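Long-range contacts in pullulanase (Bacillus acidopullulyticus, PDB 2WAN), which hydrolyses the alpha-1,6-glucosidic linkages of pullulan, and probably those at the branch points of starch-related polysaccharides: residues A117-E122 with S280-T285; A417-D422 with Q536-L541; D469-G474 with R806-K811; E651-G656 with F679-R684. All blocks are in the same frame, centred on the assembly; numbering follows the deposited sequence.

Interaction 1 (A117-E122 with S280-T285)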
loop_
_atom_site.group_PDB
_atom_site.type_symbol
_atom_site.label_atom_id
_atom_site.label_comp_id
_atom_site.label_asym_id
_atom_site.label_seq_id
_atom_site.Cartn_x
_atom_site.Cartn_y
_atom_site.Cartn_z
ATOM N N ALA A 117 -8.485 -20.243 -20.076
ATOM C CA ALA A 117 -9.919 -19.997 -19.919
ATOM C C ALA A 117 -10.320 -19.813 -18.458
ATOM O O ALA A 117 -9.911 -20.595 -17.587
ATOM C CB ALA A 117 -10.747 -21.120 -20.552
ATOM N N TYR A 118 -11.125 -18.780 -18.214
ATOM C CA TYR A 118 -11.593 -18.441 -16.874
ATOM C C TYR A 118 -13.106 -18.422 -16.822
ATOM O O TYR A 118 -13.757 -17.903 -17.727
ATOM C CB TYR A 118 -11.090 -17.047 -16.458
ATOM C CG TYR A 118 -9.633 -16.940 -16.084
ATOM C CD1 TYR A 118 -9.021 -17.896 -15.251
ATOM C CD2 TYR A 118 -8.868 -15.850 -16.512
ATOM C CE1 TYR A 118 -7.696 -17.786 -14.882
ATOM C CE2 TYR A 118 -7.544 -15.720 -16.141
ATOM C CZ TYR A 118 -6.954 -16.694 -15.318
ATOM O OH TYR A 118 -5.636 -16.590 -14.940
ATOM N N LEU A 119 -13.665 -18.964 -15.747
ATOM C CA LEU A 119 -15.074 -18.820 -15.463
ATOM C C LEU A 119 -15.215 -17.558 -14.612
ATOM O O LEU A 119 -14.919 -17.567 -13.404
ATOM C CB LEU A 119 -15.605 -20.075 -14.744
ATOM C CG LEU A 119 -17.112 -20.211 -14.497
ATOM C CD1 LEU A 119 -17.910 -20.254 -15.830
ATOM C CD2 LEU A 119 -17.405 -21.453 -13.645
ATOM N N ASP A 120 -15.633 -16.464 -15.251
ATOM C CA ASP A 120 -15.648 -15.144 -14.599
ATOM C C ASP A 120 -17.014 -14.690 -14.126
ATOM O O ASP A 120 -17.135 -13.638 -13.504
ATOM C CB ASP A 120 -15.009 -14.068 -15.495
ATOM C CG ASP A 120 -13.489 -14.087 -15.443
ATOM O OD1 ASP A 120 -12.902 -14.518 -14.413
ATOM O OD2 ASP A 120 -12.863 -13.662 -16.436
ATOM N N ASP A 121 -18.050 -15.470 -14.438
ATOM C CA ASP A 121 -19.388 -15.257 -13.888
ATOM C C ASP A 121 -20.065 -16.629 -13.897
ATOM O O ASP A 121 -19.494 -17.592 -14.398
ATOM C CB ASP A 121 -20.181 -14.232 -14.719
ATOM C CG ASP A 121 -21.268 -13.522 -13.921
ATOM O OD1 ASP A 121 -21.585 -12.363 -14.266
ATOM O OD2 ASP A 121 -21.810 -14.093 -12.944
ATOM N N GLU A 122 -21.258 -16.724 -13.334
ATOM C CA GLU A 122 -21.953 -18.010 -13.273
ATOM C C GLU A 122 -22.095 -18.675 -14.652
ATOM O O GLU A 122 -21.917 -19.884 -14.776
ATOM C CB GLU A 122 -23.301 -17.887 -12.560
ATOM C CG GLU A 122 -24.320 -17.000 -13.235
ATOM C CD GLU A 122 -25.745 -17.402 -12.899
ATOM O OE1 GLU A 122 -25.988 -18.601 -12.632
ATOM O OE2 GLU A 122 -26.624 -16.516 -12.903
ATOM N N SER A 280 -26.246 -22.919 -18.965
ATOM C CA SER A 280 -26.383 -23.196 -17.535
ATOM C C SER A 280 -25.077 -22.894 -16.800
ATOM O O SER A 280 -24.000 -22.875 -17.411
ATOM C CB SER A 280 -26.786 -24.658 -17.307
ATOM O OG SER A 280 -25.789 -25.535 -17.808
ATOM N N ALA A 281 -25.193 -22.675 -15.493
ATOM C CA ALA A 281 -24.045 -22.392 -14.618
ATOM C C ALA A 281 -23.294 -23.665 -14.211
ATOM O O ALA A 281 -23.863 -24.526 -13.530
ATOM C CB ALA A 281 -24.516 -21.640 -13.387
ATOM N N PRO A 282 -22.022 -23.807 -14.637
ATOM C CA PRO A 282 -21.273 -25.018 -14.279
ATOM C C PRO A 282 -20.963 -25.107 -12.782
ATOM O O PRO A 282 -21.006 -24.097 -12.079
ATOM C CB PRO A 282 -19.967 -24.892 -15.071
ATOM C CG PRO A 282 -20.185 -23.808 -16.072
ATOM C CD PRO A 282 -21.245 -22.911 -15.511
ATOM N N ASP A 283 -20.678 -26.322 -12.317
ATOM C CA ASP A 283 -20.257 -26.582 -10.942
ATOM C C ASP A 283 -18.769 -26.241 -10.819
ATOM O O ASP A 283 -17.924 -26.856 -11.481
ATOM C CB ASP A 283 -20.526 -28.063 -10.612
ATOM C CG ASP A 283 -20.244 -28.422 -9.155
ATOM O OD1 ASP A 283 -19.294 -27.872 -8.548
ATOM O OD2 ASP A 283 -20.982 -29.287 -8.619
ATOM N N VAL A 284 -18.452 -25.251 -9.980
ATOM C CA VAL A 284 -17.069 -24.759 -9.844
ATOM C C VAL A 284 -16.086 -25.773 -9.240
ATOM O O VAL A 284 -14.870 -25.546 -9.264
ATOM C CB VAL A 284 -16.983 -23.409 -9.067
ATOM C CG1 VAL A 284 -17.724 -22.307 -9.824
ATOM C CG2 VAL A 284 -17.527 -23.535 -7.654
ATOM N N THR A 285 -16.611 -26.889 -8.716
ATOM C CA THR A 285 -15.762 -27.978 -8.203
ATOM C C THR A 285 -15.427 -29.038 -9.270
ATOM O O THR A 285 -14.621 -29.946 -9.033
ATOM C CB THR A 285 -16.383 -28.687 -6.950
ATOM O OG1 THR A 285 -17.533 -29.463 -7.336
ATOM C CG2 THR A 285 -16.776 -27.682 -5.852
HETATM O O HOH W 1 -21.006 -21.202 -12.298
#
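Leu119, close to the end of strand 114-121, packs against Pro282 and Val284 of the loop that follows strand 273-278. Its CB leaves the strand on the side facing this loop, and CG lies anti to the backbone N (chi1 -173°), which carries the fork of the chain outward to its two partners. One branch, CD1, meets Pro282 CG at 4.2 Å; the other, CD2, reaches Val284 CG1 at 3.9 Å, the leucine and valine side chains crossing at about a right angle. A branched apolar residue suits the place because each methyl has its own partner. Farther along, where the strand has given way to a turn, the backbone takes over. The carbonyl of Glu122 receives a CA-H...O contact from Ala281 CA (3.3 Å between Ala281 CA and Glu122 O), and Pro282 CD lies just beside it. A water donates to Glu122 O (3.0 Å) and to Pro282 O (2.9 Å), bridging two carbonyls that cannot bond to each other. Further along the loop, Asp283 OD1 takes the N-H of Thr285 on its anti side, an Asx turn over Asp283-Thr285, with a second bond from the Thr285 hydroxyl to the same oxygen, from above the carboxylate plane. The contact joins the end of strand 114-121, which also pairs with strand 295-302, to the loop between strands 273-278 and 288-292, within one sheet of an all-beta domain.

Interaction 2 (A417-D422 with Q536-L541). With GOL (glycerol), chain G.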
loop_
_atom_site.group_PDB
_atom_site.type_symbol
_atom_site.label_atom_id
_atom_site.label_comp_id
_atom_site.label_asym_id
_atom_site.label_seq_id
_atom_site.Cartn_x
_atom_site.Cartn_y
_atom_site.Cartn_z
ATOM N N ALA A 417 3.087 -11.602 31.691
ATOM C CA ALA A 417 2.575 -11.048 32.949
ATOM C C ALA A 417 2.354 -9.549 32.787
ATOM O O ALA A 417 3.164 -8.857 32.147
ATOM C CB ALA A 417 3.549 -11.343 34.105
ATOM N N GLY A 418 1.250 -9.059 33.336
ATOM C CA GLY A 418 0.959 -7.629 33.290
ATOM C C GLY A 418 0.226 -7.166 32.044
ATOM O O GLY A 418 -0.164 -5.998 31.977
ATOM N N TRP A 419 0.032 -8.066 31.075
ATOM C CA TRP A 419 -0.619 -7.758 29.783
ATOM C C TRP A 419 -2.009 -7.139 29.943
ATOM O O TRP A 419 -2.379 -6.260 29.160
ATOM C CB TRP A 419 -0.711 -9.032 28.958
ATOM C CG TRP A 419 -1.152 -8.890 27.508
ATOM C CD1 TRP A 419 -2.263 -9.441 26.939
ATOM C CD2 TRP A 419 -0.448 -8.214 26.449
ATOM N NE1 TRP A 419 -2.315 -9.133 25.591
ATOM C CE2 TRP A 419 -1.212 -8.383 25.265
ATOM C CE3 TRP A 419 0.736 -7.467 26.387
ATOM C CZ2 TRP A 419 -0.819 -7.834 24.023
ATOM C CZ3 TRP A 419 1.120 -6.901 25.145
ATOM C CH2 TRP A 419 0.344 -7.100 23.985
ATOM N N GLN A 420 -2.772 -7.567 30.961
ATOM C CA GLN A 420 -4.087 -6.949 31.193
ATOM C C GLN A 420 -4.036 -5.463 31.592
ATOM O O GLN A 420 -5.044 -4.778 31.534
ATOM C CB GLN A 420 -4.913 -7.744 32.211
ATOM C CG GLN A 420 -5.302 -9.142 31.750
ATOM C CD GLN A 420 -6.077 -9.146 30.442
ATOM O OE1 GLN A 420 -5.703 -9.834 29.492
ATOM N NE2 GLN A 420 -7.159 -8.372 30.386
ATOM N N GLY A 421 -2.867 -4.983 32.008
ATOM C CA GLY A 421 -2.684 -3.573 32.313
ATOM C C GLY A 421 -2.135 -2.731 31.168
ATOM O O GLY A 421 -1.940 -1.535 31.335
ATOM N N ASP A 422 -1.880 -3.357 30.016
ATOM C CA ASP A 422 -1.286 -2.661 28.865
ATOM C C ASP A 422 -2.259 -1.592 28.353
ATOM O O ASP A 422 -3.452 -1.862 28.230
ATOM C CB ASP A 422 -0.982 -3.668 27.762
ATOM C CG ASP A 422 -0.385 -3.018 26.531
ATOM O OD1 ASP A 422 0.638 -2.323 26.686
ATOM O OD2 ASP A 422 -0.982 -3.176 25.447
ATOM N N GLN A 536 5.847 -8.741 24.464
ATOM C CA GLN A 536 6.688 -8.068 25.458
ATOM C C GLN A 536 7.329 -6.819 24.880
ATOM O O GLN A 536 7.442 -5.819 25.576
ATOM C CB GLN A 536 7.749 -9.020 26.025
ATOM C CG GLN A 536 7.121 -10.086 26.915
ATOM C CD GLN A 536 8.126 -11.135 27.368
ATOM O OE1 GLN A 536 8.559 -11.980 26.590
ATOM N NE2 GLN A 536 8.478 -11.091 28.639
ATOM N N LEU A 537 7.740 -6.878 23.610
ATOM C CA LEU A 537 8.250 -5.664 22.927
ATOM C C LEU A 537 7.197 -4.538 22.964
ATOM O O LEU A 537 7.484 -3.395 23.359
ATOM C CB LEU A 537 8.654 -5.974 21.481
ATOM C CG LEU A 537 9.132 -4.820 20.571
ATOM C CD1 LEU A 537 9.962 -5.374 19.408
ATOM C CD2 LEU A 537 7.977 -4.000 19.973
ATOM N N ILE A 538 5.988 -4.874 22.532
ATOM C CA ILE A 538 4.877 -3.915 22.477
ATOM C C ILE A 538 4.532 -3.399 23.879
ATOM O O ILE A 538 4.374 -2.192 24.081
ATOM C CB ILE A 538 3.666 -4.563 21.774
ATOM C CG1 ILE A 538 4.023 -4.851 20.313
ATOM C CG2 ILE A 538 2.376 -3.686 21.894
ATOM C CD1 ILE A 538 3.107 -5.907 19.663
ATOM N N GLN A 539 4.443 -4.310 24.839
ATOM C CA GLN A 539 4.187 -3.938 26.234
ATOM C C GLN A 539 5.217 -2.939 26.764
ATOM O O GLN A 539 4.862 -1.939 27.436
ATOM C CB GLN A 539 4.165 -5.206 27.099
ATOM C CG GLN A 539 3.861 -4.998 28.558
ATOM C CD GLN A 539 3.832 -6.324 29.307
ATOM O OE1 GLN A 539 4.682 -7.209 29.090
ATOM N NE2 GLN A 539 2.874 -6.461 30.204
ATOM N N SER A 540 6.486 -3.209 26.465
ATOM C CA SER A 540 7.600 -2.385 26.933
ATOM C C SER A 540 7.521 -0.970 26.384
ATOM O O SER A 540 7.694 -0.003 27.113
ATOM C CB SER A 540 8.946 -2.995 26.507
ATOM O OG SER A 540 10.028 -2.167 26.919
ATOM N N LEU A 541 7.286 -0.875 25.078
ATOM C CA LEU A 541 7.205 0.421 24.405
ATOM C C LEU A 541 5.998 1.198 24.953
ATOM O O LEU A 541 6.136 2.379 25.273
ATOM C CB LEU A 541 7.172 0.277 22.883
ATOM C CG LEU A 541 8.535 -0.111 22.244
ATOM C CD1 LEU A 541 8.409 -0.360 20.764
ATOM C CD2 LEU A 541 9.606 0.985 22.514
HETATM C C1 GOL G . 1.729 -1.326 33.432
HETATM O O1 GOL G . 0.870 -0.999 34.505
HETATM C C2 GOL G . 1.169 -2.517 32.661
HETATM O O2 GOL G . 1.207 -3.673 33.474
HETATM C C3 GOL G . 2.019 -2.741 31.418
HETATM O O3 GOL G . 1.580 -3.864 30.685
HETATM O O HOH W 2 5.765 -8.556 31.321
HETATM O O HOH W 3 2.242 -1.924 28.622
#
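The 3-10 turn 419-421 and the residues around it lie alongside helix 529-543, the two backbones coming nearest at Asp422 and Gln539, whose CA atoms are 6.2 Å apart. Gln539 does most of the bonding. Its chain is stretched out, with CG anti to the backbone N (chi1 -178°), and this carries the amide across to the residues that lead into the turn. There NE2 donates to Ala417 O over 3.1 Å, nearly straight at 164°, while its other bond goes to O3 of a glycerol, probably from the crystallisation liquor, at 2.9 Å. The amide oxygen is served by a water that also donates to Ala417 O. A glutamine suits the site since it can both give and accept. Gly418 leaves room: a CB there would crowd NE2. Nearer the helix, Gln539 CB sits at the edge of the Trp419 ring, in its plane, 4.0 Å from CZ3, and the amide stands almost perpendicular to the indole. Asp422 OD1 reaches Gln539 O through a second water, and its OD2 bonds His615, whose ring stacks on Trp419. The arrangement belongs to the outside of a GH13 (beta/alpha)8 barrel, where the segment leading into the first barrel strand packs on the helix joining strands 485-488 and 547-552.

Interaction 3 (D469-G474 with R806-K811)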
loop_
_atom_site.group_PDB
_atom_site.type_symbol
_atom_site.label_atom_id
_atom_site.label_comp_id
_atom_site.label_asym_id
_atom_site.label_seq_id
_atom_site.Cartn_x
_atom_site.Cartn_y
_atom_site.Cartn_z
ATOM N N ASP A 469 31.086 5.191 25.332
ATOM C CA ASP A 469 31.147 6.457 26.065
ATOM C C ASP A 469 29.888 6.758 26.856
ATOM O O ASP A 469 29.516 7.911 27.067
ATOM C CB ASP A 469 31.532 7.588 25.121
ATOM C CG ASP A 469 32.820 7.301 24.447
ATOM O OD1 ASP A 469 33.820 7.190 25.183
ATOM O OD2 ASP A 469 32.812 7.111 23.219
ATOM N N HIS A 470 29.267 5.672 27.350
ATOM C CA HIS A 470 28.125 5.743 28.276
ATOM C C HIS A 470 26.843 6.321 27.672
ATOM O O HIS A 470 25.941 6.733 28.410
ATOM C CB HIS A 470 28.482 6.539 29.548
ATOM C CG HIS A 470 29.818 6.193 30.132
ATOM N ND1 HIS A 470 30.059 5.004 30.785
ATOM C CD2 HIS A 470 30.982 6.884 30.164
ATOM C CE1 HIS A 470 31.316 4.974 31.192
ATOM N NE2 HIS A 470 31.898 6.104 30.828
ATOM N N VAL A 471 26.745 6.356 26.335
ATOM C CA VAL A 471 25.482 6.794 25.716
ATOM C C VAL A 471 24.351 5.820 26.066
ATOM O O VAL A 471 24.568 4.619 26.171
ATOM C CB VAL A 471 25.548 6.953 24.165
ATOM C CG1 VAL A 471 26.464 8.124 23.760
ATOM C CG2 VAL A 471 25.946 5.639 23.460
ATOM N N LYS A 472 23.142 6.346 26.233
ATOM C CA LYS A 472 21.975 5.485 26.378
ATOM C C LYS A 472 21.681 4.834 25.045
ATOM O O LYS A 472 21.744 5.484 23.993
ATOM C CB LYS A 472 20.759 6.292 26.833
ATOM C CG LYS A 472 20.952 6.938 28.208
ATOM C CD LYS A 472 19.733 7.749 28.639
ATOM C CE LYS A 472 19.933 8.291 30.051
ATOM N NZ LYS A 472 18.715 8.984 30.537
ATOM N N THR A 473 21.367 3.538 25.078
ATOM C CA THR A 473 20.980 2.829 23.870
ATOM C C THR A 473 19.589 2.233 24.076
ATOM O O THR A 473 18.995 2.348 25.166
ATOM C CB THR A 473 21.949 1.672 23.549
ATOM O OG1 THR A 473 21.952 0.738 24.634
ATOM C CG2 THR A 473 23.412 2.193 23.345
ATOM N N GLY A 474 19.069 1.583 23.036
ATOM C CA GLY A 474 17.822 0.837 23.216
ATOM C C GLY A 474 16.641 1.757 23.510
ATOM O O GLY A 474 16.589 2.916 23.067
ATOM N N ARG A 806 28.180 5.710 16.874
ATOM C CA ARG A 806 27.896 6.950 16.138
ATOM C C ARG A 806 27.031 7.912 16.947
ATOM O O ARG A 806 27.064 9.127 16.734
ATOM C CB ARG A 806 27.285 6.652 14.776
ATOM C CG ARG A 806 28.313 5.976 13.863
ATOM C CD ARG A 806 27.793 5.698 12.496
ATOM N NE ARG A 806 27.723 6.867 11.605
ATOM C CZ ARG A 806 28.735 7.375 10.896
ATOM N NH1 ARG A 806 29.973 6.870 10.964
ATOM N NH2 ARG A 806 28.503 8.391 10.088
ATOM N N LYS A 807 26.255 7.381 17.887
ATOM C CA LYS A 807 25.591 8.286 18.827
ATOM C C LYS A 807 26.587 9.003 19.751
ATOM O O LYS A 807 26.382 10.175 20.078
ATOM C CB LYS A 807 24.496 7.571 19.637
ATOM C CG LYS A 807 23.840 8.471 20.728
ATOM C CD LYS A 807 22.652 7.761 21.414
ATOM C CE LYS A 807 22.073 8.683 22.481
ATOM N NZ LYS A 807 20.911 8.003 23.154
ATOM N N ALA A 808 27.653 8.315 20.165
ATOM C CA ALA A 808 28.698 8.954 20.944
ATOM C C ALA A 808 29.425 10.000 20.077
ATOM O O ALA A 808 29.639 11.143 20.499
ATOM C CB ALA A 808 29.679 7.904 21.458
ATOM N N GLN A 809 29.731 9.602 18.848
ATOM C CA GLN A 809 30.488 10.449 17.925
ATOM C C GLN A 809 29.715 11.702 17.529
ATOM O O GLN A 809 30.306 12.789 17.369
ATOM C CB GLN A 809 30.823 9.644 16.671
ATOM C CG GLN A 809 31.633 10.439 15.627
ATOM C CD GLN A 809 32.174 9.568 14.519
ATOM O OE1 GLN A 809 31.705 8.449 14.291
ATOM N NE2 GLN A 809 33.177 10.083 13.810
ATOM N N PHE A 810 28.401 11.537 17.338
ATOM C CA PHE A 810 27.560 12.628 16.868
ATOM C C PHE A 810 26.479 13.002 17.865
ATOM O O PHE A 810 25.343 13.270 17.488
ATOM C CB PHE A 810 26.990 12.309 15.479
ATOM C CG PHE A 810 28.074 12.110 14.423
ATOM C CD1 PHE A 810 28.840 13.189 13.993
ATOM C CD2 PHE A 810 28.348 10.840 13.912
ATOM C CE1 PHE A 810 29.858 13.016 13.032
ATOM C CE2 PHE A 810 29.369 10.642 12.958
ATOM C CZ PHE A 810 30.123 11.733 12.522
ATOM N N LYS A 811 26.863 13.045 19.139
ATOM C CA LYS A 811 25.923 13.356 20.208
ATOM C C LYS A 811 25.280 14.732 20.022
ATOM O O LYS A 811 24.114 14.915 20.355
ATOM C CB LYS A 811 26.591 13.243 21.582
ATOM C CG LYS A 811 25.601 13.283 22.760
ATOM C CD LYS A 811 24.684 12.048 22.745
ATOM C CE LYS A 811 23.460 12.214 23.607
ATOM N NZ LYS A 811 23.707 12.792 24.931
#
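Val471 lays its CG1 methyl over the backbone of helix 805-809, 3.7 Å from Ala808 CA and 4.0 Å from Ala808 CB. With chi1 at -68°, CG1 lies anti to the carbonyl carbon and faces the helix backbone. The small alanine lets the loop come this close, and a beta-branched valine reaches the helix with its short, stiff side chain. The same methyl also touches Lys807 CG at 4.0 Å. From there the lysine runs fully extended past the valine, its methylenes adding to the apolar surface, until NZ donates to Lys472 O at 2.8 Å, meeting the oxygen at a C=O...N angle of 136° and tilted from the carbonyl plane. The same ammonium forms a salt bridge with Glu480, bonds Ser477 and makes a cation-pi contact with Phe814, which probably offsets the cost of burying the charge. A leucine in its place would probably leave the Lys472 carbonyl without this donor and Glu480 without its positive mate. Helix 474-481, which brings Ser477 and Glu480, follows the first barrel strand, 435-438. Helices 805-809 and 811-826, the latter carrying Phe814, come after the last strand, 773-777, so the contact lies where the beginning of the barrel meets its end.

Interaction 4 (E651-G656 with F679-R684)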
loop_
_atom_site.group_PDB
_atom_site.type_symbol
_atom_site.label_atom_id
_atom_site.label_comp_id
_atom_site.label_asym_id
_atom_site.label_seq_id
_atom_site.Cartn_x
_atom_site.Cartn_y
_atom_site.Cartn_z
ATOM N N GLU A 651 2.660 3.638 1.179
ATOM C CA GLU A 651 3.293 4.174 -0.038
ATOM C C GLU A 651 2.279 4.342 -1.169
ATOM O O GLU A 651 1.620 3.365 -1.567
ATOM C CB GLU A 651 4.402 3.252 -0.514
ATOM C CG GLU A 651 5.522 3.039 0.491
ATOM C CD GLU A 651 6.486 1.963 0.022
ATOM O OE1 GLU A 651 6.061 0.791 -0.197
ATOM O OE2 GLU A 651 7.685 2.288 -0.116
ATOM N N PRO A 652 2.142 5.574 -1.690
ATOM C CA PRO A 652 1.152 5.820 -2.756
ATOM C C PRO A 652 1.722 5.501 -4.148
ATOM O O PRO A 652 1.582 6.290 -5.093
ATOM C CB PRO A 652 0.858 7.319 -2.598
ATOM C CG PRO A 652 2.226 7.876 -2.223
ATOM C CD PRO A 652 2.693 6.846 -1.170
ATOM N N TRP A 653 2.375 4.352 -4.273
ATOM C CA TRP A 653 2.916 3.934 -5.565
ATOM C C TRP A 653 2.963 2.422 -5.666
ATOM O O TRP A 653 2.724 1.711 -4.682
ATOM C CB TRP A 653 4.298 4.585 -5.857
ATOM C CG TRP A 653 5.307 4.420 -4.766
ATOM C CD1 TRP A 653 6.013 3.294 -4.471
ATOM C CD2 TRP A 653 5.707 5.412 -3.799
ATOM N NE1 TRP A 653 6.840 3.519 -3.393
ATOM C CE2 TRP A 653 6.666 4.806 -2.956
ATOM C CE3 TRP A 653 5.360 6.758 -3.577
ATOM C CZ2 TRP A 653 7.284 5.496 -1.891
ATOM C CZ3 TRP A 653 5.972 7.448 -2.517
ATOM C CH2 TRP A 653 6.918 6.810 -1.687
ATOM N N THR A 654 3.269 1.933 -6.864
ATOM C CA THR A 654 3.354 0.498 -7.109
ATOM C C THR A 654 4.810 0.109 -7.373
ATOM O O THR A 654 5.695 0.975 -7.410
ATOM C CB THR A 654 2.502 0.098 -8.326
ATOM O OG1 THR A 654 3.119 0.615 -9.517
ATOM C CG2 THR A 654 1.068 0.627 -8.173
ATOM N N GLY A 655 5.062 -1.187 -7.548
ATOM C CA GLY A 655 6.399 -1.674 -7.888
ATOM C C GLY A 655 6.533 -2.165 -9.313
ATOM O O GLY A 655 7.586 -2.673 -9.702
ATOM N N GLY A 656 5.462 -2.016 -10.083
ATOM C CA GLY A 656 5.401 -2.471 -11.474
ATOM C C GLY A 656 4.012 -2.218 -12.001
ATOM O O GLY A 656 3.187 -1.596 -11.324
ATOM N N PHE A 679 2.926 8.500 2.127
ATOM C CA PHE A 679 4.282 9.018 2.136
ATOM C C PHE A 679 4.409 10.097 1.074
ATOM O O PHE A 679 3.991 9.913 -0.081
ATOM C CB PHE A 679 5.290 7.903 1.869
ATOM C CG PHE A 679 5.590 7.088 3.077
ATOM C CD1 PHE A 679 6.437 7.594 4.070
ATOM C CD2 PHE A 679 5.006 5.839 3.248
ATOM C CE1 PHE A 679 6.723 6.851 5.242
ATOM C CE2 PHE A 679 5.295 5.087 4.404
ATOM C CZ PHE A 679 6.158 5.586 5.380
ATOM N N ASN A 680 4.969 11.224 1.485
ATOM C CA ASN A 680 5.031 12.408 0.648
ATOM C C ASN A 680 6.360 12.492 -0.092
ATOM O O ASN A 680 7.313 13.091 0.380
ATOM C CB ASN A 680 4.763 13.656 1.506
ATOM C CG ASN A 680 4.670 14.929 0.674
ATOM O OD1 ASN A 680 4.990 14.925 -0.510
ATOM N ND2 ASN A 680 4.251 16.031 1.306
ATOM N N ASP A 681 6.422 11.858 -1.254
ATOM C CA ASP A 681 7.642 11.941 -2.046
ATOM C C ASP A 681 7.876 13.334 -2.648
ATOM O O ASP A 681 9.010 13.639 -3.056
ATOM C CB ASP A 681 7.751 10.808 -3.093
ATOM C CG ASP A 681 6.565 10.736 -4.054
ATOM O OD1 ASP A 681 5.443 11.168 -3.715
ATOM O OD2 ASP A 681 6.773 10.203 -5.162
ATOM N N ASN A 682 6.845 14.186 -2.682
ATOM C CA ASN A 682 7.051 15.569 -3.157
ATOM C C ASN A 682 7.955 16.372 -2.213
ATOM O O ASN A 682 8.923 17.014 -2.654
ATOM C CB ASN A 682 5.731 16.318 -3.367
ATOM C CG ASN A 682 4.901 15.759 -4.517
ATOM O OD1 ASN A 682 5.381 14.949 -5.323
ATOM N ND2 ASN A 682 3.649 16.210 -4.606
ATOM N N ILE A 683 7.646 16.348 -0.917
ATOM C CA ILE A 683 8.509 17.060 0.039
ATOM C C ILE A 683 9.915 16.394 0.128
ATOM O O ILE A 683 10.924 17.088 0.237
ATOM C CB ILE A 683 7.819 17.273 1.417
ATOM C CG1 ILE A 683 8.497 18.423 2.190
ATOM C CG2 ILE A 683 7.746 15.952 2.225
ATOM C CD1 ILE A 683 7.946 18.619 3.655
ATOM N N ARG A 684 9.963 15.063 0.052
ATOM C CA ARG A 684 11.217 14.305 0.056
ATOM C C ARG A 684 12.123 14.752 -1.094
ATOM O O ARG A 684 13.288 15.112 -0.888
ATOM C CB ARG A 684 10.926 12.803 -0.084
ATOM C CG ARG A 684 12.151 11.909 0.127
ATOM C CD ARG A 684 11.982 10.557 -0.583
ATOM N NE ARG A 684 11.982 10.697 -2.054
ATOM C CZ ARG A 684 11.313 9.915 -2.905
ATOM N NH1 ARG A 684 10.561 8.900 -2.487
ATOM N NH2 ARG A 684 11.377 10.167 -4.198
#
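Glu651 and Phe679 meet at the carboxyl ends of two adjacent parallel strands, 647-650 and 677-679, of the catalytic (beta/alpha)8 barrel, the end at which this family places its active site. Apolar contacts come first. Pro652 CD and Trp653 CH2 both rest against Phe679 CB, each 4.1 Å from it, from the same side, while the Phe679 ring points its edge at Glu651 N and has CD2 4.0 Å from Glu651 CG. Pro652 sits at the centre of an inverse gamma turn; this bends the chain so that Trp653 comes back over Glu651, whose CB lies 3.6 Å above the indole plane, offset toward the rim of one face. Next are the mixed contacts: Trp653 CZ3 touches Asp681 CG at 3.7 Å, the carboxylate turned 48° from the ring. An alanine at Trp653 would probably open a gap beside Phe679 CB and uncover Asp681 on that side. The polar ends have partners outside the two segments: Asp681 forms a salt bridge with Lys668, Glu651 bonds Leu623 and Arg620, and Arg684 bonds Tyr731. Within 679-684, Asn680 is the N-cap of helix 681-688, a role its short amide suits. Its OD1 accepts from Ile683 N at 3.0 Å and 163°, the donor standing above the carbonyl plane.

In the fold
From the N terminus, interaction 1 comes first, closing a long helix-free excursion that includes the X25 family region, just after strand 273-278 has brought the chain back to its first sheet. It ends before the others begin and lies far off, its centre about 64 Å from that of interaction 3 on the other side of the molecule. Interaction 2 then joins the approach to the barrel with the helix ahead of strand 547-552. Interaction 3 opens inside that loop and closes near the barrel's last helices, so the two cross, their nearest atoms about 7 Å apart. Nested within interaction 3, interaction 4 closes a short loop between neighbouring barrel strands, nearest the centre of the chain.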